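Local structure of replicase polyprotein 1a (Avian infectious bronchitis virus, 3LD1) at residues 299-304 / 353-358; 311-316 / 326-331; 306-311 / 349-354. The protein is of unknown function, being a fragment, nsp2a, of non-structural protein 2 from the coronavirus replicase polyprotein. The protein carries 3 engineered substitutions. One frame throughout, in Å; residues are numbered along the deposited sequence.

Contact 1: 299-304 / 353-358; sequences RNDLTL and CERVVC
Leu302-Leu304 and Cys353-Arg355 run antiparallel, their short axes 152° apart and 4.8 Å at closest approach, with Thr303 and Glu354 as the hydrogen-bonded pair between two non-hydrogen-bonded ones. Strand 302-308 is a side strand, paired with 345-355, which itself belongs to a closed five-stranded barrel. Thr303 and Glu354 exchange both backbone bonds. A third comes from the threonine side chain: with chi1 at 38°, OG1 sits between its own N and carbonyl carbon and reaches Glu354 O at 2.9 Å, from above the carbonyl plane. That one oxygen therefore takes two donors from a single residue. Thr303 CG2 meets Val356 CG1 at 4.1 Å, the two side chains lying oblique to each other. Leu302 starts out pointing away, yet its CD2 curls back over the partner strand, 4.0 Å from Cys353 CB, while Phe336 and Val329 of the neighbouring strands pack on the leucine. Beyond the strand the pairing frays: Val356 N gives Asp301 O only a weak bond. The Asp301 carboxylate lies in the guanidinium plane of Arg299 and is gripped side-on in a salt bridge, each oxygen through its syn lone pair, NE to OD1 and NH2 to OD2, both at 2.7 Å.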
ATOM      1  N   ARG A 299      20.395  30.893 -23.211  1.00 45.38           N
ATOM      2  CA  ARG A 299      20.205  31.475 -24.543  1.00 44.41           C
ATOM      3  C   ARG A 299      18.760  32.008 -24.681  1.00 44.79           C
ATOM      4  O   ARG A 299      17.870  31.532 -23.970  1.00 44.33           O
ATOM      5  CB  ARG A 299      20.460  30.399 -25.589  1.00 44.36           C
ATOM      6  CG  ARG A 299      19.435  29.284 -25.622  1.00 45.31           C
ATOM      7  CD  ARG A 299      19.878  28.081 -26.392  1.00 42.48           C
ATOM      8  NE  ARG A 299      20.096  28.454 -27.761  1.00 50.47           N
ATOM      9  CZ  ARG A 299      21.031  27.937 -28.562  1.00 51.49           C
ATOM     10  NH1 ARG A 299      21.878  26.997 -28.134  1.00 47.08           N
ATOM     11  NH2 ARG A 299      21.104  28.391 -29.799  1.00 50.71           N
ATOM     12  N   ASN A 300      18.517  32.948 -25.615  1.00 45.34           N
ATOM     13  CA  ASN A 300      17.190  33.612 -25.753  1.00 44.98           C
ATOM     14  C   ASN A 300      16.735  33.669 -27.215  1.00 44.90           C
ATOM     15  O   ASN A 300      15.962  34.528 -27.646  1.00 44.70           O
ATOM     16  CB  ASN A 300      17.234  35.010 -25.175  1.00 44.13           C
ATOM     17  CG  ASN A 300      18.187  35.886 -25.936  1.00 45.99           C
ATOM     18  OD1 ASN A 300      18.654  35.490 -27.031  1.00 46.54           O
ATOM     19  ND2 ASN A 300      18.495  37.073 -25.391  1.00 39.47           N
ATOM     20  N   ASP A 301      17.202  32.709 -27.971  1.00 45.51           N
ATOM     21  CA  ASP A 301      16.995  32.742 -29.389  1.00 46.91           C
ATOM     22  C   ASP A 301      16.007  31.711 -29.804  1.00 46.19           C
ATOM     23  O   ASP A 301      16.091  31.213 -30.936  1.00 47.13           O
ATOM     24  CB  ASP A 301      18.334  32.477 -30.111  1.00 48.32           C
ATOM     25  CG  ASP A 301      18.966  31.151 -29.688  1.00 52.03           C
ATOM     26  OD1 ASP A 301      18.802  30.739 -28.525  1.00 57.97           O
ATOM     27  OD2 ASP A 301      19.643  30.518 -30.481  1.00 55.94           O
ATOM     28  N   LEU A 302      15.078  31.352 -28.921  1.00 45.86           N
ATOM     29  CA  LEU A 302      14.141  30.282 -29.287  1.00 44.74           C
ATOM     30  C   LEU A 302      12.704  30.568 -28.967  1.00 44.98           C
ATOM     31  O   LEU A 302      12.405  31.343 -28.089  1.00 45.92           O
ATOM     32  CB  LEU A 302      14.556  28.972 -28.705  1.00 43.27           C
ATOM     33  CG  LEU A 302      15.825  28.320 -29.221  1.00 43.82           C
ATOM     34  CD1 LEU A 302      16.500  27.372 -28.191  1.00 45.24           C
ATOM     35  CD2 LEU A 302      15.449  27.482 -30.393  1.00 41.37           C
ATOM     36  N   THR A 303      11.812  29.943 -29.703  1.00 44.77           N
ATOM     37  CA  THR A 303      10.409  30.048 -29.453  1.00 46.31           C
ATOM     38  C   THR A 303       9.875  28.653 -29.202  1.00 46.13           C
ATOM     39  O   THR A 303      10.274  27.697 -29.880  1.00 46.80           O
ATOM     40  CB  THR A 303       9.682  30.653 -30.658  1.00 46.06           C
ATOM     41  OG1 THR A 303      10.280  30.149 -31.847  1.00 49.94           O
ATOM     42  CG2 THR A 303       9.888  32.181 -30.693  1.00 49.83           C
ATOM     43  N   LEU A 304       8.986  28.559 -28.212  1.00 46.89           N
ATOM     44  CA  LEU A 304       8.318  27.361 -27.785  1.00 46.65           C
ATOM     45  C   LEU A 304       7.122  27.139 -28.669  1.00 47.75           C
ATOM     46  O   LEU A 304       6.244  27.954 -28.726  1.00 47.58           O
ATOM     47  CB  LEU A 304       7.798  27.563 -26.365  1.00 46.29           C
ATOM     48  CG  LEU A 304       7.676  26.413 -25.349  1.00 45.14           C
ATOM     49  CD1 LEU A 304       6.498  26.553 -24.407  1.00 38.19           C
ATOM     50  CD2 LEU A 304       7.600  25.082 -26.019  1.00 43.75           C
ATOM     51  N   CYS A 353      10.873  23.194 -30.375  1.00 51.04           N
ATOM     52  CA  CYS A 353      11.237  24.612 -30.571  1.00 53.06           C
ATOM     53  C   CYS A 353      11.650  25.017 -32.034  1.00 55.57           C
ATOM     54  O   CYS A 353      12.108  24.184 -32.837  1.00 55.38           O
ATOM     55  CB  CYS A 353      12.406  24.959 -29.609  1.00 53.43           C
ATOM     56  SG  CYS A 353      11.945  25.015 -27.801  1.00 47.16           S
ATOM     57  N   GLU A 354      11.529  26.308 -32.351  1.00 58.38           N
ATOM     58  CA  GLU A 354      12.026  26.871 -33.624  1.00 60.59           C
ATOM     59  C   GLU A 354      12.998  27.908 -33.243  1.00 61.84           C
ATOM     60  O   GLU A 354      12.748  28.656 -32.282  1.00 61.56           O
ATOM     61  CB  GLU A 354      10.947  27.695 -34.254  1.00 60.61           C
ATOM     62  CG  GLU A 354      10.564  27.370 -35.624  1.00 63.77           C
ATOM     63  CD  GLU A 354       9.133  27.799 -35.783  1.00 66.79           C
ATOM     64  OE1 GLU A 354       8.272  26.962 -36.142  1.00 69.22           O
ATOM     65  OE2 GLU A 354       8.862  28.973 -35.441  1.00 67.62           O
ATOM     66  N   ARG A 355      14.064  28.033 -34.019  1.00 64.13           N
ATOM     67  CA  ARG A 355      14.910  29.209 -33.883  1.00 66.59           C
ATOM     68  C   ARG A 355      14.125  30.426 -34.414  1.00 67.73           C
ATOM     69  O   ARG A 355      13.380  30.303 -35.397  1.00 67.67           O
ATOM     70  CB  ARG A 355      16.231  29.004 -34.609  1.00 66.61           C
ATOM     71  CG  ARG A 355      17.409  29.727 -33.938  1.00 69.61           C
ATOM     72  CD  ARG A 355      18.668  29.491 -34.755  1.00 75.05           C
ATOM     73  NE  ARG A 355      18.606  28.137 -35.322  1.00 79.37           N
ATOM     74  CZ  ARG A 355      19.658  27.352 -35.544  1.00 80.01           C
ATOM     75  NH1 ARG A 355      20.888  27.789 -35.264  1.00 79.37           N
ATOM     76  NH2 ARG A 355      19.462  26.130 -36.052  1.00 79.74           N
ATOM     77  N   VAL A 356      14.236  31.562 -33.721  1.00 69.13           N
ATOM     78  CA  VAL A 356      13.569  32.799 -34.129  1.00 71.00           C
ATOM     79  C   VAL A 356      13.869  33.213 -35.580  1.00 72.61           C
ATOM     80  O   VAL A 356      15.036  33.144 -36.024  1.00 72.37           O
ATOM     81  CB  VAL A 356      14.049  33.970 -33.264  1.00 70.93           C
ATOM     82  CG1 VAL A 356      13.428  33.904 -31.893  1.00 71.27           C
ATOM     83  CG2 VAL A 356      15.624  34.011 -33.196  1.00 71.37           C
ATOM     84  N   VAL A 357      12.830  33.664 -36.298  1.00 74.31           N
ATOM     85  CA  VAL A 357      12.980  34.330 -37.632  1.00 76.05           C
ATOM     86  C   VAL A 357      13.253  35.873 -37.597  1.00 76.61           C
ATOM     87  O   VAL A 357      12.631  36.623 -36.845  1.00 76.57           O
ATOM     88  CB  VAL A 357      11.772  34.007 -38.600  1.00 76.57           C
ATOM     89  CG1 VAL A 357      12.153  32.918 -39.631  1.00 76.37           C
ATOM     90  CG2 VAL A 357      10.460  33.627 -37.798  1.00 76.74           C
ATOM     91  N   CYS A 358      14.195  36.321 -38.419  1.00 77.44           N
ATOM     92  CA  CYS A 358      14.539  37.755 -38.577  1.00 78.83           C
ATOM     93  C   CYS A 358      13.876  38.429 -39.782  1.00 77.69           C
ATOM     94  O   CYS A 358      13.658  37.798 -40.832  1.00 77.02           O
ATOM     95  CB  CYS A 358      16.061  37.943 -38.792  1.00 79.45           C
ATOM     96  SG  CYS A 358      17.101  37.151 -37.557  1.00 86.83           S
TER

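Contact 2: 311-316 / 326-331; sequences IPVESE and LCYVFK
Phe330, Tyr328 and Glu314 carry most of this contact, in which segment 311-316 runs 101° from the direction of residues 328-331. The backbone of Val313 and Glu314 covers one face of the Phe330 ring, with Glu314 N 3.7 Å above the ring plane and displaced toward the rim. At the edge, in plane, sits Ile311 CD1, 3.6 Å from Phe330 CE2. Glu314 crosses the phenylalanine at about a right angle, and its CG comes to 3.4 Å from Phe330 CD2; a bend at chi2 (-52°) then carries the carboxylate away from the strand, leaving the methylenes to do the touching. Tyr328 reaches farther. Its ring extends anti to the backbone N (chi1 179°), which brings OH to Glu314 O as a hydrogen-bond donor at 2.6 Å, above the carbonyl plane. Val313 CG1 packs 3.8 Å from Tyr328 CE2. Past the tyrosine, a water joins the two backbones, donating to Glu316 O and accepting from Lys331 N. Glu316 turns its carboxylate to a salt bridge with Arg296. Val313 packs on strands 291-298, 325-332 and 345-355 of a closed five-stranded barrel, consistent with the segment lying across one of its openings, and Phe330 packs against Val350 and meets the ring of Tyr337 on the adjoining strand 335-342.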
ATOM      1  N   ILE A 311      11.014  12.305 -27.343  1.00 64.07           N
ATOM      2  CA  ILE A 311      12.374  11.892 -27.664  1.00 61.97           C
ATOM      3  C   ILE A 311      13.233  12.091 -26.435  1.00 60.65           C
ATOM      4  O   ILE A 311      12.879  12.883 -25.537  1.00 60.48           O
ATOM      5  CB  ILE A 311      13.014  12.645 -28.910  1.00 61.85           C
ATOM      6  CG1 ILE A 311      13.187  14.127 -28.658  1.00 60.84           C
ATOM      7  CG2 ILE A 311      12.250  12.418 -30.207  1.00 61.92           C
ATOM      8  CD1 ILE A 311      14.550  14.400 -28.285  1.00 62.27           C
ATOM      9  N   PRO A 312      14.355  11.368 -26.394  1.00 59.07           N
ATOM     10  CA  PRO A 312      15.378  11.508 -25.384  1.00 58.30           C
ATOM     11  C   PRO A 312      15.775  12.960 -25.085  1.00 57.44           C
ATOM     12  O   PRO A 312      16.043  13.777 -25.996  1.00 56.96           O
ATOM     13  CB  PRO A 312      16.554  10.731 -25.983  1.00 58.31           C
ATOM     14  CG  PRO A 312      15.885   9.596 -26.722  1.00 58.41           C
ATOM     15  CD  PRO A 312      14.670  10.274 -27.338  1.00 59.57           C
ATOM     16  N   VAL A 313      15.769  13.266 -23.796  1.00 55.09           N
ATOM     17  CA  VAL A 313      16.383  14.449 -23.353  1.00 53.25           C
ATOM     18  C   VAL A 313      17.924  14.349 -23.485  1.00 53.65           C
ATOM     19  O   VAL A 313      18.520  13.442 -22.947  1.00 55.01           O
ATOM     20  CB  VAL A 313      15.973  14.731 -21.913  1.00 53.00           C
ATOM     21  CG1 VAL A 313      16.795  15.910 -21.351  1.00 49.10           C
ATOM     22  CG2 VAL A 313      14.453  15.007 -21.853  1.00 50.49           C
ATOM     23  N   GLU A 314      18.560  15.290 -24.180  1.00 51.87           N
ATOM     24  CA  GLU A 314      19.987  15.317 -24.276  1.00 50.86           C
ATOM     25  C   GLU A 314      20.543  15.783 -22.945  1.00 50.50           C
ATOM     26  O   GLU A 314      19.973  16.683 -22.300  1.00 50.20           O
ATOM     27  CB  GLU A 314      20.415  16.240 -25.426  1.00 50.74           C
ATOM     28  CG  GLU A 314      20.056  15.698 -26.824  1.00 53.43           C
ATOM     29  CD  GLU A 314      20.571  14.212 -27.038  1.00 59.99           C
ATOM     30  OE1 GLU A 314      21.809  13.986 -26.961  1.00 60.54           O
ATOM     31  OE2 GLU A 314      19.744  13.268 -27.228  1.00 58.45           O
ATOM     32  N   SER A 315      21.669  15.186 -22.556  1.00 49.36           N
ATOM     33  CA  SER A 315      22.296  15.429 -21.249  1.00 48.60           C
ATOM     34  C   SER A 315      23.118  16.738 -21.134  1.00 48.37           C
ATOM     35  O   SER A 315      23.554  17.103 -20.011  1.00 48.36           O
ATOM     36  CB  SER A 315      23.146  14.228 -20.842  1.00 48.77           C
ATOM     37  OG  SER A 315      24.324  14.183 -21.627  1.00 48.44           O
ATOM     38  N   GLU A 316      23.305  17.453 -22.263  1.00 46.48           N
ATOM     39  CA  GLU A 316      23.903  18.795 -22.216  1.00 46.29           C
ATOM     40  C   GLU A 316      23.086  19.712 -23.044  1.00 44.16           C
ATOM     41  O   GLU A 316      22.670  19.345 -24.160  1.00 43.28           O
ATOM     42  CB  GLU A 316      25.320  18.829 -22.810  1.00 48.39           C
ATOM     43  CG  GLU A 316      26.346  17.976 -22.062  1.00 52.87           C
ATOM     44  CD  GLU A 316      27.751  18.448 -22.294  1.00 60.28           C
ATOM     45  OE1 GLU A 316      27.981  19.572 -22.812  1.00 64.49           O
ATOM     46  OE2 GLU A 316      28.649  17.690 -21.922  1.00 63.26           O
ATOM     47  N   LEU A 326      11.572  29.242 -16.602  1.00 38.85           N
ATOM     48  CA  LEU A 326      12.944  28.822 -16.843  1.00 40.19           C
ATOM     49  C   LEU A 326      12.927  27.374 -17.248  1.00 41.85           C
ATOM     50  O   LEU A 326      12.570  26.491 -16.438  1.00 42.46           O
ATOM     51  CB  LEU A 326      13.803  28.958 -15.617  1.00 39.50           C
ATOM     52  CG  LEU A 326      15.205  29.549 -15.731  1.00 43.85           C
ATOM     53  CD1 LEU A 326      16.103  28.977 -14.632  1.00 45.22           C
ATOM     54  CD2 LEU A 326      15.871  29.371 -17.073  1.00 43.61           C
ATOM     55  N   CYS A 327      13.253  27.126 -18.527  1.00 41.58           N
ATOM     56  CA  CYS A 327      13.214  25.788 -19.049  1.00 40.67           C
ATOM     57  C   CYS A 327      14.614  25.327 -19.435  1.00 40.26           C
ATOM     58  O   CYS A 327      15.568  26.094 -19.410  1.00 40.37           O
ATOM     59  CB  CYS A 327      12.303  25.718 -20.261  1.00 41.16           C
ATOM     60  SG  CYS A 327      10.585  26.068 -20.015  1.00 41.27           S
ATOM     61  N   TYR A 328      14.725  24.050 -19.745  1.00 39.79           N
ATOM     62  CA  TYR A 328      15.908  23.446 -20.295  1.00 38.92           C
ATOM     63  C   TYR A 328      15.620  23.310 -21.753  1.00 40.37           C
ATOM     64  O   TYR A 328      14.495  22.958 -22.173  1.00 40.07           O
ATOM     65  CB  TYR A 328      16.043  22.052 -19.769  1.00 37.86           C
ATOM     66  CG  TYR A 328      17.239  21.282 -20.292  1.00 39.26           C
ATOM     67  CD1 TYR A 328      18.540  21.603 -19.861  1.00 33.84           C
ATOM     68  CD2 TYR A 328      17.070  20.205 -21.213  1.00 36.21           C
ATOM     69  CE1 TYR A 328      19.627  20.893 -20.339  1.00 40.89           C
ATOM     70  CE2 TYR A 328      18.154  19.486 -21.686  1.00 34.67           C
ATOM     71  CZ  TYR A 328      19.436  19.827 -21.249  1.00 39.18           C
ATOM     72  OH  TYR A 328      20.540  19.113 -21.673  1.00 38.22           O
ATOM     73  N   VAL A 329      16.673  23.510 -22.529  1.00 41.82           N
ATOM     74  CA  VAL A 329      16.557  23.616 -23.944  1.00 43.68           C
ATOM     75  C   VAL A 329      17.782  22.829 -24.481  1.00 45.82           C
ATOM     76  O   VAL A 329      18.909  22.952 -23.976  1.00 45.60           O
ATOM     77  CB  VAL A 329      16.450  25.146 -24.237  1.00 43.91           C
ATOM     78  CG1 VAL A 329      17.761  25.829 -24.599  1.00 41.77           C
ATOM     79  CG2 VAL A 329      15.401  25.442 -25.116  1.00 45.03           C
ATOM     80  N   PHE A 330      17.551  21.975 -25.471  1.00 47.48           N
ATOM     81  CA  PHE A 330      18.615  21.225 -26.069  1.00 48.52           C
ATOM     82  C   PHE A 330      18.435  21.103 -27.576  1.00 51.02           C
ATOM     83  O   PHE A 330      17.340  21.229 -28.059  1.00 52.33           O
ATOM     84  CB  PHE A 330      18.721  19.845 -25.418  1.00 47.95           C
ATOM     85  CG  PHE A 330      17.525  18.953 -25.595  1.00 43.50           C
ATOM     86  CD1 PHE A 330      16.458  19.028 -24.726  1.00 44.61           C
ATOM     87  CD2 PHE A 330      17.524  17.959 -26.568  1.00 43.71           C
ATOM     88  CE1 PHE A 330      15.376  18.141 -24.832  1.00 44.32           C
ATOM     89  CE2 PHE A 330      16.452  17.042 -26.705  1.00 41.74           C
ATOM     90  CZ  PHE A 330      15.375  17.150 -25.844  1.00 45.03           C
ATOM     91  N   LYS A 331      19.540  20.834 -28.285  1.00 53.86           N
ATOM     92  CA  LYS A 331      19.625  20.625 -29.741  1.00 54.29           C
ATOM     93  C   LYS A 331      19.788  19.116 -30.091  1.00 55.57           C
ATOM     94  O   LYS A 331      20.509  18.379 -29.439  1.00 54.88           O
ATOM     95  CB  LYS A 331      20.830  21.419 -30.264  1.00 54.85           C
ATOM     96  CG  LYS A 331      20.779  21.857 -31.738  1.00 54.20           C
ATOM     97  CD  LYS A 331      22.122  22.447 -32.262  1.00 54.11           C
ATOM     98  CE  LYS A 331      22.015  22.753 -33.821  1.00 56.05           C
ATOM     99  NZ  LYS A 331      23.301  23.113 -34.492  1.00 54.48           N
TER
HETATM  100  O   HOH W   1      22.418  20.279 -27.016  1.00 46.14           O

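Contact 3: 306-311 / 349-354; sequences DQKAEI and DVHCCE
The His351 imidazole has Lys308 over one face and Asp349 O at its edge, in the ring plane. Lys308 and His351 form a non-hydrogen-bonded pair where the short strand 307-308 runs antiparallel to the barrel strand 345-355. Lys308 CG stands 4.1 Å from the ring centroid and 18° off the normal, a CH-pi contact; the lysine chain then runs alongside the histidine, pointing the same way, so that CE passes near NE2. At the edge, ND1 donates to Asp349 O at 2.7 Å, which helps fix the rotation of the ring. Backbone bonds flank the pair: Cys352 N to Gln307 O at 2.7 Å, and Ala309 N to Val350 O at 3.1 Å. A water also donates to Val350 O and accepts from Glu310 N, linking Glu310 to Val350 beyond the last backbone bond. Val350 CG1 meets Ala309 CB at 4.0 Å and Val350 CG2 lies near Ile311 O; Tyr337 of the next strand touches both Ala309 and Val350. Cys352 faces the other segment, and with SG anti to its carbonyl carbon (chi1 -56°) the sulfur meets the end of the extended Gln307 side chain. There Gln307 NE2 donates to Cys352 SG at 3.3 Å, with the sulfur near the amide plane.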
ATOM      1  N   ASP A 306       3.739  24.929 -29.472  1.00 57.38           N
ATOM      2  CA  ASP A 306       2.767  24.199 -28.705  1.00 60.78           C
ATOM      3  C   ASP A 306       2.746  22.746 -29.215  1.00 61.10           C
ATOM      4  O   ASP A 306       1.884  22.414 -30.019  1.00 62.48           O
ATOM      5  CB  ASP A 306       1.434  24.909 -28.934  1.00 61.97           C
ATOM      6  CG  ASP A 306       0.252  24.178 -28.318  1.00 67.81           C
ATOM      7  OD1 ASP A 306      -0.481  24.823 -27.518  1.00 72.74           O
ATOM      8  OD2 ASP A 306       0.012  22.983 -28.668  1.00 70.94           O
ATOM      9  N   GLN A 307       3.682  21.880 -28.807  1.00 61.06           N
ATOM     10  CA  GLN A 307       3.815  20.573 -29.497  1.00 60.97           C
ATOM     11  C   GLN A 307       4.952  19.649 -29.032  1.00 60.36           C
ATOM     12  O   GLN A 307       6.116  20.060 -28.935  1.00 59.81           O
ATOM     13  CB  GLN A 307       3.902  20.815 -30.985  1.00 60.78           C
ATOM     14  CG  GLN A 307       4.848  19.945 -31.742  1.00 65.00           C
ATOM     15  CD  GLN A 307       4.963  20.433 -33.171  1.00 70.29           C
ATOM     16  OE1 GLN A 307       4.018  21.035 -33.710  1.00 71.30           O
ATOM     17  NE2 GLN A 307       6.128  20.209 -33.796  1.00 69.61           N
ATOM     18  N   LYS A 308       4.595  18.399 -28.792  1.00 60.50           N
ATOM     19  CA  LYS A 308       5.425  17.444 -28.043  1.00 61.51           C
ATOM     20  C   LYS A 308       6.271  16.584 -28.976  1.00 62.55           C
ATOM     21  O   LYS A 308       5.893  16.368 -30.133  1.00 63.14           O
ATOM     22  CB  LYS A 308       4.519  16.560 -27.167  1.00 61.23           C
ATOM     23  CG  LYS A 308       3.829  17.353 -26.061  1.00 61.43           C
ATOM     24  CD  LYS A 308       2.473  16.817 -25.592  1.00 60.86           C
ATOM     25  CE  LYS A 308       1.809  17.965 -24.793  1.00 61.13           C
ATOM     26  NZ  LYS A 308       0.595  17.615 -23.993  1.00 59.65           N
ATOM     27  N   ALA A 309       7.393  16.063 -28.489  1.00 64.02           N
ATOM     28  CA  ALA A 309       8.318  15.309 -29.361  1.00 65.53           C
ATOM     29  C   ALA A 309       8.487  13.845 -29.030  1.00 66.53           C
ATOM     30  O   ALA A 309       8.667  12.982 -29.939  1.00 67.30           O
ATOM     31  CB  ALA A 309       9.715  15.977 -29.459  1.00 65.52           C
ATOM     32  N   GLU A 310       8.457  13.527 -27.749  1.00 67.03           N
ATOM     33  CA  GLU A 310       8.610  12.115 -27.434  1.00 66.97           C
ATOM     34  C   GLU A 310       9.972  11.705 -27.914  1.00 65.98           C
ATOM     35  O   GLU A 310      10.071  10.875 -28.828  1.00 66.58           O
ATOM     36  CB  GLU A 310       7.578  11.259 -28.211  1.00 66.97           C
ATOM     37  CG  GLU A 310       7.308   9.973 -27.538  1.00 68.81           C
ATOM     38  CD  GLU A 310       6.949  10.235 -26.094  1.00 73.08           C
ATOM     39  OE1 GLU A 310       7.884  10.531 -25.292  1.00 76.50           O
ATOM     40  OE2 GLU A 310       5.733  10.202 -25.767  1.00 72.80           O
ATOM     41  N   ILE A 311      11.014  12.305 -27.343  1.00 64.07           N
ATOM     42  CA  ILE A 311      12.374  11.892 -27.664  1.00 61.97           C
ATOM     43  C   ILE A 311      13.233  12.091 -26.435  1.00 60.65           C
ATOM     44  O   ILE A 311      12.879  12.883 -25.537  1.00 60.48           O
ATOM     45  CB  ILE A 311      13.014  12.645 -28.910  1.00 61.85           C
ATOM     46  CG1 ILE A 311      13.187  14.127 -28.658  1.00 60.84           C
ATOM     47  CG2 ILE A 311      12.250  12.418 -30.207  1.00 61.92           C
ATOM     48  CD1 ILE A 311      14.550  14.400 -28.285  1.00 62.27           C
ATOM     49  N   ASP A 349       8.898  16.067 -20.298  1.00 42.87           N
ATOM     50  CA  ASP A 349       7.823  16.614 -21.099  1.00 43.66           C
ATOM     51  C   ASP A 349       8.266  17.432 -22.301  1.00 44.22           C
ATOM     52  O   ASP A 349       8.022  18.646 -22.373  1.00 44.99           O
ATOM     53  CB  ASP A 349       6.841  17.346 -20.241  1.00 43.63           C
ATOM     54  CG  ASP A 349       6.359  16.482 -19.121  1.00 46.25           C
ATOM     55  OD1 ASP A 349       7.168  16.249 -18.222  1.00 48.88           O
ATOM     56  OD2 ASP A 349       5.208  15.990 -19.149  1.00 49.98           O
ATOM     57  N   VAL A 350       8.889  16.747 -23.261  1.00 43.42           N
ATOM     58  CA  VAL A 350       9.619  17.428 -24.282  1.00 43.41           C
ATOM     59  C   VAL A 350       8.698  18.156 -25.266  1.00 44.09           C
ATOM     60  O   VAL A 350       7.808  17.551 -25.818  1.00 43.61           O
ATOM     61  CB  VAL A 350      10.582  16.472 -25.018  1.00 43.48           C
ATOM     62  CG1 VAL A 350      11.413  17.277 -26.043  1.00 43.28           C
ATOM     63  CG2 VAL A 350      11.534  15.812 -24.057  1.00 42.01           C
ATOM     64  N   HIS A 351       8.919  19.463 -25.461  1.00 45.13           N
ATOM     65  CA  HIS A 351       8.242  20.221 -26.519  1.00 45.63           C
ATOM     66  C   HIS A 351       9.193  20.687 -27.655  1.00 46.75           C
ATOM     67  O   HIS A 351      10.369  20.957 -27.422  1.00 46.93           O
ATOM     68  CB  HIS A 351       7.488  21.399 -25.902  1.00 45.48           C
ATOM     69  CG  HIS A 351       6.324  21.000 -25.023  1.00 45.66           C
ATOM     70  ND1 HIS A 351       6.475  20.238 -23.886  1.00 46.93           N
ATOM     71  CD2 HIS A 351       4.991  21.278 -25.109  1.00 45.48           C
ATOM     72  CE1 HIS A 351       5.287  20.049 -23.320  1.00 46.56           C
ATOM     73  NE2 HIS A 351       4.363  20.643 -24.057  1.00 41.24           N
ATOM     74  N   CYS A 352       8.685  20.808 -28.884  1.00 47.92           N
ATOM     75  CA  CYS A 352       9.492  21.307 -29.976  1.00 48.77           C
ATOM     76  C   CYS A 352       9.704  22.782 -29.866  1.00 49.92           C
ATOM     77  O   CYS A 352       8.812  23.518 -29.382  1.00 48.84           O
ATOM     78  CB  CYS A 352       8.799  21.080 -31.290  1.00 48.91           C
ATOM     79  SG  CYS A 352       8.384  19.386 -31.590  1.00 53.32           S
ATOM     80  N   CYS A 353      10.873  23.194 -30.375  1.00 51.04           N
ATOM     81  CA  CYS A 353      11.237  24.612 -30.571  1.00 53.06           C
ATOM     82  C   CYS A 353      11.650  25.017 -32.034  1.00 55.57           C
ATOM     83  O   CYS A 353      12.108  24.184 -32.837  1.00 55.38           O
ATOM     84  CB  CYS A 353      12.406  24.959 -29.609  1.00 53.43           C
ATOM     85  SG  CYS A 353      11.945  25.015 -27.801  1.00 47.16           S
ATOM     86  N   GLU A 354      11.529  26.308 -32.351  1.00 58.38           N
ATOM     87  CA  GLU A 354      12.026  26.871 -33.624  1.00 60.59           C
ATOM     88  C   GLU A 354      12.998  27.908 -33.243  1.00 61.84           C
ATOM     89  O   GLU A 354      12.748  28.656 -32.282  1.00 61.56           O
ATOM     90  CB  GLU A 354      10.947  27.695 -34.254  1.00 60.61           C
ATOM     91  CG  GLU A 354      10.564  27.370 -35.624  1.00 63.77           C
ATOM     92  CD  GLU A 354       9.133  27.799 -35.783  1.00 66.79           C
ATOM     93  OE1 GLU A 354       8.272  26.962 -36.142  1.00 69.22           O
ATOM     94  OE2 GLU A 354       8.862  28.973 -35.441  1.00 67.62           O
TER
HETATM   95  O   HOH W   2       7.345  14.710 -25.209  1.00 53.80           O

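All three contacts lie in or beside the C-terminal five-stranded barrel, at the end of the molecule farthest from the N-terminal strands. Contacts 1 and 3 are two pairings of the same strands, 302-308 and 345-355, on either side of a corner at Asp306, with centres about 13 Å apart; they share Cys353 and Glu354, and Leu304 CD2 packs on His351 CB at 3.7 Å. Contact 2 is nested in sequence inside the loops closed by the other two. It shares Ile311 with contact 3, about 10 Å away between centres, and Val313 CG2 meets Val350 CG2 at 3.7 Å. Contacts 1 and 2 meet through Leu302 CD1 and Val329 CG2, 3.8 Å apart.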